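Local coordinates for protein 223aa long hypothetical arylmalonate decarboxylase (Sulfolobus tokodaii, PDB 2DGD) that is of unknown function but, as a member of the arylmalonate decarboxylase family, probably acts as a decarboxylating lyase and forms an octamer, at residues I150-K163 against A181-L195. Residues are numbered along the deposited sequence; the frame is centred on the assembly and turned at random.
Sequences ISNTPIFTIYRLVK and ALSTYEAVQYLHEDL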
loop_
_atom_site.group_PDB
_atom_site.type_symbol
_atom_site.label_atom_id
_atom_site.label_comp_id
_atom_site.label_asym_id
_atom_site.label_seq_id
_atom_site.Cartn_x
_atom_site.Cartn_y
_atom_site.Cartn_z
ATOM N N ILE A 150 -21.155 -28.525 10.909
ATOM C CA ILE A 150 -21.533 -27.148 11.177
ATOM C C ILE A 150 -20.349 -26.225 10.933
ATOM O O ILE A 150 -20.487 -25.190 10.282
ATOM C CB ILE A 150 -22.018 -26.990 12.629
ATOM C CG1 ILE A 150 -23.289 -27.823 12.827
ATOM C CG2 ILE A 150 -22.272 -25.525 12.950
ATOM C CD1 ILE A 150 -23.826 -27.811 14.225
ATOM N N SER A 151 -19.184 -26.614 11.446
ATOM C CA SER A 151 -17.963 -25.830 11.293
ATOM C C SER A 151 -17.592 -25.627 9.831
ATOM O O SER A 151 -17.047 -24.583 9.457
ATOM C CB SER A 151 -16.795 -26.517 12.005
ATOM O OG SER A 151 -16.995 -26.579 13.404
ATOM N N ASN A 152 -17.881 -26.626 9.005
ATOM C CA ASN A 152 -17.555 -26.540 7.591
ATOM C C ASN A 152 -18.426 -25.582 6.786
ATOM O O ASN A 152 -18.189 -25.390 5.601
ATOM C CB ASN A 152 -17.623 -27.927 6.957
ATOM C CG ASN A 152 -16.588 -28.869 7.517
ATOM O OD1 ASN A 152 -15.485 -28.460 7.823
ATOM N ND2 ASN A 152 -16.935 -30.138 7.639
ATOM N N THR A 153 -19.424 -24.972 7.417
ATOM C CA THR A 153 -20.313 -24.070 6.699
ATOM C C THR A 153 -19.602 -22.860 6.101
ATOM O O THR A 153 -18.961 -22.077 6.811
ATOM C CB THR A 153 -21.439 -23.579 7.605
ATOM O OG1 THR A 153 -22.064 -24.705 8.232
ATOM C CG2 THR A 153 -22.476 -22.802 6.789
ATOM N N PRO A 154 -19.713 -22.694 4.776
ATOM C CA PRO A 154 -19.108 -21.601 4.009
ATOM C C PRO A 154 -19.682 -20.229 4.368
ATOM O O PRO A 154 -20.848 -20.106 4.747
ATOM C CB PRO A 154 -19.424 -21.975 2.562
ATOM C CG PRO A 154 -19.579 -23.451 2.611
ATOM C CD PRO A 154 -20.352 -23.661 3.876
ATOM N N ILE A 155 -18.852 -19.200 4.226
ATOM C CA ILE A 155 -19.254 -17.840 4.524
ATOM C C ILE A 155 -20.614 -17.490 3.939
ATOM O O ILE A 155 -21.539 -17.115 4.667
ATOM C CB ILE A 155 -18.228 -16.840 3.985
ATOM C CG1 ILE A 155 -16.901 -17.033 4.719
ATOM C CG2 ILE A 155 -18.748 -15.417 4.146
ATOM C CD1 ILE A 155 -15.782 -16.141 4.226
ATOM N N PHE A 156 -20.744 -17.615 2.626
ATOM C CA PHE A 156 -21.999 -17.260 1.987
ATOM C C PHE A 156 -23.165 -18.204 2.203
ATOM O O PHE A 156 -24.302 -17.860 1.900
ATOM C CB PHE A 156 -21.762 -16.988 0.508
ATOM C CG PHE A 156 -21.025 -15.707 0.267
ATOM C CD1 PHE A 156 -21.631 -14.486 0.554
ATOM C CD2 PHE A 156 -19.702 -15.713 -0.162
ATOM C CE1 PHE A 156 -20.924 -13.284 0.421
ATOM C CE2 PHE A 156 -18.991 -14.518 -0.297
ATOM C CZ PHE A 156 -19.602 -13.304 -0.002
ATOM N N THR A 157 -22.907 -19.387 2.736
ATOM C CA THR A 157 -24.003 -20.291 3.023
ATOM C C THR A 157 -24.684 -19.699 4.251
ATOM O O THR A 157 -25.908 -19.731 4.382
ATOM C CB THR A 157 -23.508 -21.699 3.350
ATOM O OG1 THR A 157 -23.064 -22.336 2.148
ATOM C CG2 THR A 157 -24.611 -22.512 3.973
ATOM N N ILE A 158 -23.870 -19.149 5.147
ATOM C CA ILE A 158 -24.365 -18.515 6.362
ATOM C C ILE A 158 -25.047 -17.224 5.948
ATOM O O ILE A 158 -26.067 -16.838 6.507
ATOM C CB ILE A 158 -23.210 -18.168 7.331
ATOM C CG1 ILE A 158 -22.566 -19.458 7.857
ATOM C CG2 ILE A 158 -23.724 -17.277 8.465
ATOM C CD1 ILE A 158 -21.346 -19.229 8.707
ATOM N N TYR A 159 -24.469 -16.556 4.962
ATOM C CA TYR A 159 -25.024 -15.313 4.477
ATOM C C TYR A 159 -26.413 -15.521 3.876
ATOM O O TYR A 159 -27.350 -14.793 4.203
ATOM C CB TYR A 159 -24.077 -14.690 3.449
ATOM C CG TYR A 159 -24.580 -13.400 2.843
ATOM C CD1 TYR A 159 -25.469 -13.416 1.769
ATOM C CD2 TYR A 159 -24.193 -12.157 3.363
ATOM C CE1 TYR A 159 -25.964 -12.230 1.224
ATOM C CE2 TYR A 159 -24.690 -10.963 2.826
ATOM C CZ TYR A 159 -25.575 -11.014 1.757
ATOM O OH TYR A 159 -26.094 -9.864 1.231
ATOM N N ARG A 160 -26.563 -16.523 3.019
ATOM C CA ARG A 160 -27.858 -16.759 2.390
ATOM C C ARG A 160 -28.876 -17.338 3.368
ATOM O O ARG A 160 -30.075 -17.189 3.182
ATOM C CB ARG A 160 -27.700 -17.667 1.164
ATOM C CG ARG A 160 -26.549 -17.231 0.255
ATOM C CD ARG A 160 -26.918 -17.087 -1.217
ATOM N NE ARG A 160 -27.648 -15.853 -1.516
ATOM C CZ ARG A 160 -27.800 -15.342 -2.738
ATOM N NH1 ARG A 160 -28.489 -14.227 -2.903
ATOM N NH2 ARG A 160 -27.253 -15.927 -3.797
ATOM N N LEU A 161 -28.393 -17.993 4.417
ATOM C CA LEU A 161 -29.275 -18.558 5.432
ATOM C C LEU A 161 -30.183 -17.440 5.945
ATOM O O LEU A 161 -31.360 -17.660 6.224
ATOM C CB LEU A 161 -28.431 -19.143 6.573
ATOM C CG LEU A 161 -29.014 -19.819 7.823
ATOM C CD1 LEU A 161 -28.959 -18.853 8.968
ATOM C CD2 LEU A 161 -30.428 -20.327 7.582
ATOM N N VAL A 162 -29.630 -16.232 6.040
ATOM C CA VAL A 162 -30.366 -15.066 6.513
ATOM C C VAL A 162 -31.031 -14.306 5.357
ATOM O O VAL A 162 -32.240 -14.076 5.372
ATOM C CB VAL A 162 -29.422 -14.091 7.267
ATOM C CG1 VAL A 162 -30.173 -12.843 7.698
ATOM C CG2 VAL A 162 -28.829 -14.775 8.468
ATOM N N LYS A 163 -30.236 -13.934 4.355
ATOM C CA LYS A 163 -30.716 -13.170 3.208
ATOM C C LYS A 163 -31.947 -13.749 2.529
ATOM O O LYS A 163 -32.770 -13.013 1.988
ATOM C CB LYS A 163 -29.599 -13.026 2.178
ATOM C CG LYS A 163 -29.700 -11.768 1.343
ATOM C CD LYS A 163 -29.465 -10.553 2.207
ATOM C CE LYS A 163 -29.654 -9.278 1.418
ATOM N NZ LYS A 163 -28.769 -9.235 0.232
ATOM N N ALA A 181 -19.741 -22.942 16.714
ATOM C CA ALA A 181 -19.058 -23.815 15.747
ATOM C C ALA A 181 -19.001 -23.154 14.362
ATOM O O ALA A 181 -18.158 -23.492 13.534
ATOM C CB ALA A 181 -19.759 -25.151 15.654
ATOM N N LEU A 182 -19.910 -22.214 14.116
ATOM C CA LEU A 182 -19.938 -21.496 12.854
ATOM C C LEU A 182 -18.877 -20.403 12.850
ATOM O O LEU A 182 -18.739 -19.657 13.818
ATOM C CB LEU A 182 -21.303 -20.845 12.644
ATOM C CG LEU A 182 -22.500 -21.706 12.237
ATOM C CD1 LEU A 182 -23.754 -20.836 12.211
ATOM C CD2 LEU A 182 -22.257 -22.339 10.870
ATOM N N SER A 183 -18.115 -20.319 11.769
ATOM C CA SER A 183 -17.113 -19.273 11.643
ATOM C C SER A 183 -17.861 -18.121 10.980
ATOM O O SER A 183 -18.113 -18.139 9.765
ATOM C CB SER A 183 -15.974 -19.734 10.755
ATOM O OG SER A 183 -15.079 -18.667 10.528
ATOM N N THR A 184 -18.225 -17.127 11.783
ATOM C CA THR A 184 -19.001 -15.997 11.298
ATOM C C THR A 184 -18.242 -14.698 11.086
ATOM O O THR A 184 -18.833 -13.691 10.725
ATOM C CB THR A 184 -20.162 -15.727 12.261
ATOM O OG1 THR A 184 -19.653 -15.650 13.599
ATOM C CG2 THR A 184 -21.181 -16.846 12.187
ATOM N N TYR A 185 -16.934 -14.719 11.294
ATOM C CA TYR A 185 -16.129 -13.511 11.138
ATOM C C TYR A 185 -16.441 -12.688 9.882
ATOM O O TYR A 185 -16.624 -11.478 9.968
ATOM C CB TYR A 185 -14.644 -13.861 11.158
ATOM C CG TYR A 185 -13.764 -12.643 11.141
ATOM C CD1 TYR A 185 -12.974 -12.337 10.033
ATOM C CD2 TYR A 185 -13.749 -11.771 12.224
ATOM C CE1 TYR A 185 -12.194 -11.188 10.010
ATOM C CE2 TYR A 185 -12.971 -10.624 12.211
ATOM C CZ TYR A 185 -12.199 -10.338 11.101
ATOM O OH TYR A 185 -11.437 -9.200 11.097
ATOM N N GLU A 186 -16.496 -13.336 8.722
ATOM C CA GLU A 186 -16.783 -12.632 7.474
ATOM C C GLU A 186 -18.282 -12.465 7.217
ATOM O O GLU A 186 -18.764 -11.351 6.997
ATOM C CB GLU A 186 -16.154 -13.360 6.275
ATOM C CG GLU A 186 -14.639 -13.472 6.298
ATOM C CD GLU A 186 -14.135 -14.669 7.106
ATOM O OE1 GLU A 186 -12.892 -14.815 7.237
ATOM O OE2 GLU A 186 -14.973 -15.469 7.603
ATOM N N ALA A 187 -19.010 -13.579 7.233
ATOM C CA ALA A 187 -20.449 -13.572 6.986
ATOM C C ALA A 187 -21.155 -12.424 7.696
ATOM O O ALA A 187 -21.913 -11.673 7.096
ATOM C CB ALA A 187 -21.051 -14.899 7.415
ATOM N N VAL A 188 -20.897 -12.294 8.985
ATOM C CA VAL A 188 -21.502 -11.251 9.790
ATOM C C VAL A 188 -21.201 -9.831 9.280
ATOM O O VAL A 188 -22.034 -8.938 9.401
ATOM C CB VAL A 188 -21.071 -11.446 11.264
ATOM C CG1 VAL A 188 -21.056 -10.155 12.004
ATOM C CG2 VAL A 188 -22.032 -12.418 11.936
ATOM N N GLN A 189 -20.029 -9.620 8.691
ATOM C CA GLN A 189 -19.681 -8.294 8.175
ATOM C C GLN A 189 -20.495 -7.971 6.932
ATOM O O GLN A 189 -20.990 -6.853 6.774
ATOM C CB GLN A 189 -18.199 -8.221 7.830
ATOM C CG GLN A 189 -17.281 -8.358 9.020
ATOM C CD GLN A 189 -15.816 -8.302 8.634
ATOM O OE1 GLN A 189 -15.339 -7.295 8.096
ATOM N NE2 GLN A 189 -15.088 -9.384 8.906
ATOM N N TYR A 190 -20.614 -8.949 6.041
ATOM C CA TYR A 190 -21.387 -8.766 4.828
ATOM C C TYR A 190 -22.836 -8.488 5.194
ATOM O O TYR A 190 -23.440 -7.538 4.701
ATOM C CB TYR A 190 -21.325 -10.014 3.963
ATOM C CG TYR A 190 -20.022 -10.205 3.240
ATOM C CD1 TYR A 190 -19.181 -11.274 3.543
ATOM C CD2 TYR A 190 -19.642 -9.334 2.224
ATOM C CE1 TYR A 190 -17.996 -11.473 2.847
ATOM C CE2 TYR A 190 -18.464 -9.521 1.525
ATOM C CZ TYR A 190 -17.645 -10.592 1.841
ATOM O OH TYR A 190 -16.475 -10.772 1.146
ATOM N N LEU A 191 -23.399 -9.325 6.057
ATOM C CA LEU A 191 -24.776 -9.137 6.472
ATOM C C LEU A 191 -24.987 -7.753 7.093
ATOM O O LEU A 191 -25.919 -7.038 6.722
ATOM C CB LEU A 191 -25.180 -10.235 7.457
ATOM C CG LEU A 191 -25.373 -11.618 6.826
ATOM C CD1 LEU A 191 -25.650 -12.668 7.893
ATOM C CD2 LEU A 191 -26.533 -11.550 5.834
ATOM N N HIS A 192 -24.113 -7.371 8.018
ATOM C CA HIS A 192 -24.227 -6.080 8.681
ATOM C C HIS A 192 -24.244 -4.910 7.697
ATOM O O HIS A 192 -25.035 -3.970 7.840
ATOM C CB HIS A 192 -23.083 -5.894 9.674
ATOM C CG HIS A 192 -23.125 -4.585 10.394
ATOM N ND1 HIS A 192 -22.057 -3.716 10.423
ATOM C CD2 HIS A 192 -24.119 -3.982 11.090
ATOM C CE1 HIS A 192 -22.388 -2.633 11.104
ATOM N NE2 HIS A 192 -23.634 -2.770 11.519
ATOM N N GLU A 193 -23.358 -4.958 6.708
ATOM C CA GLU A 193 -23.297 -3.905 5.716
ATOM C C GLU A 193 -24.563 -3.873 4.876
ATOM O O GLU A 193 -25.158 -2.820 4.676
ATOM C CB GLU A 193 -22.115 -4.117 4.778
ATOM C CG GLU A 193 -20.792 -3.608 5.264
ATOM C CD GLU A 193 -19.697 -3.924 4.274
ATOM O OE1 GLU A 193 -19.843 -3.534 3.090
ATOM O OE2 GLU A 193 -18.699 -4.568 4.673
ATOM N N ASP A 194 -24.966 -5.036 4.384
ATOM C CA ASP A 194 -26.129 -5.142 3.524
ATOM C C ASP A 194 -27.477 -4.877 4.181
ATOM O O ASP A 194 -28.326 -4.186 3.609
ATOM C CB ASP A 194 -26.125 -6.516 2.853
ATOM C CG ASP A 194 -24.912 -6.720 1.962
ATOM O OD1 ASP A 194 -24.667 -7.859 1.518
ATOM O OD2 ASP A 194 -24.196 -5.730 1.696
ATOM N N LEU A 195 -27.681 -5.417 5.377
ATOM C CA LEU A 195 -28.949 -5.235 6.072
ATOM C C LEU A 195 -29.029 -3.925 6.849
ATOM O O LEU A 195 -30.104 -3.518 7.278
ATOM C CB LEU A 195 -29.192 -6.401 7.028
ATOM C CG LEU A 195 -29.226 -7.796 6.413
ATOM C CD1 LEU A 195 -29.471 -8.802 7.511
ATOM C CD2 LEU A 195 -30.318 -7.884 5.364
HETATM O O HOH W 1 -18.628 -22.035 9.627
#
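Tyr159 reaches from helix 155-163 across to helix 187-195, where Leu191, Tyr190 and Asp194 receive it in turn. Its CG lies anti to the backbone N (chi1 178°), which carries the ring toward the facing helix although CB does not aim there. Beyond CB, Tyr159 CG is the first atom near Leu191 CD2, at 4.0 Å; that methyl lies over one ring face. Tyr159 CD2 lies 3.6 Å from Tyr190 CB, while Tyr159 CE2 continues along Leu191 toward the carboxylate. At the tip, Tyr159 OH donates to Asp194 OD1 at 2.5 Å, with ring and carboxylate planes 85° apart. Tyr159 OH also accepts from Lys163 NZ at 2.9 Å, so it is gripped twice. A phenylalanine here would probably keep the packing on Leu191 but leave Asp194 OD1 and Lys163 NZ without their shared hydroxyl.

Nearer the start of both helices, Ala187 CB sits 3.7 Å from Ile158 CG2, and its small size fits an axis separation of 9.1 Å at a crossing angle of -36°. Beside it, Phe156 CZ stands over one face of the Tyr190 ring, the two rings forming an oblique pair. Ahead of helix 187-195, Leu182 CD2 packs on Ile150, Thr153 and Ile158, and a water joins Ser151 O and Thr153 O to Ser183 N. Ile158 and Leu191 also touch Ile177 on strand 174-177, placing both helices against the four-stranded parallel sheet of this alpha/beta fold. Asp194 OD2 forms a salt bridge with Arg5 of a second subunit, and Lys163 NZ donates to Leu214 O of that subunit. The chemistry thus grades from an apolar helix-sheet core to a buried polar end at the C-terminal part of the two helices, where the linked Lys163, Tyr159 and Asp194 continue into polar contacts with the second subunit.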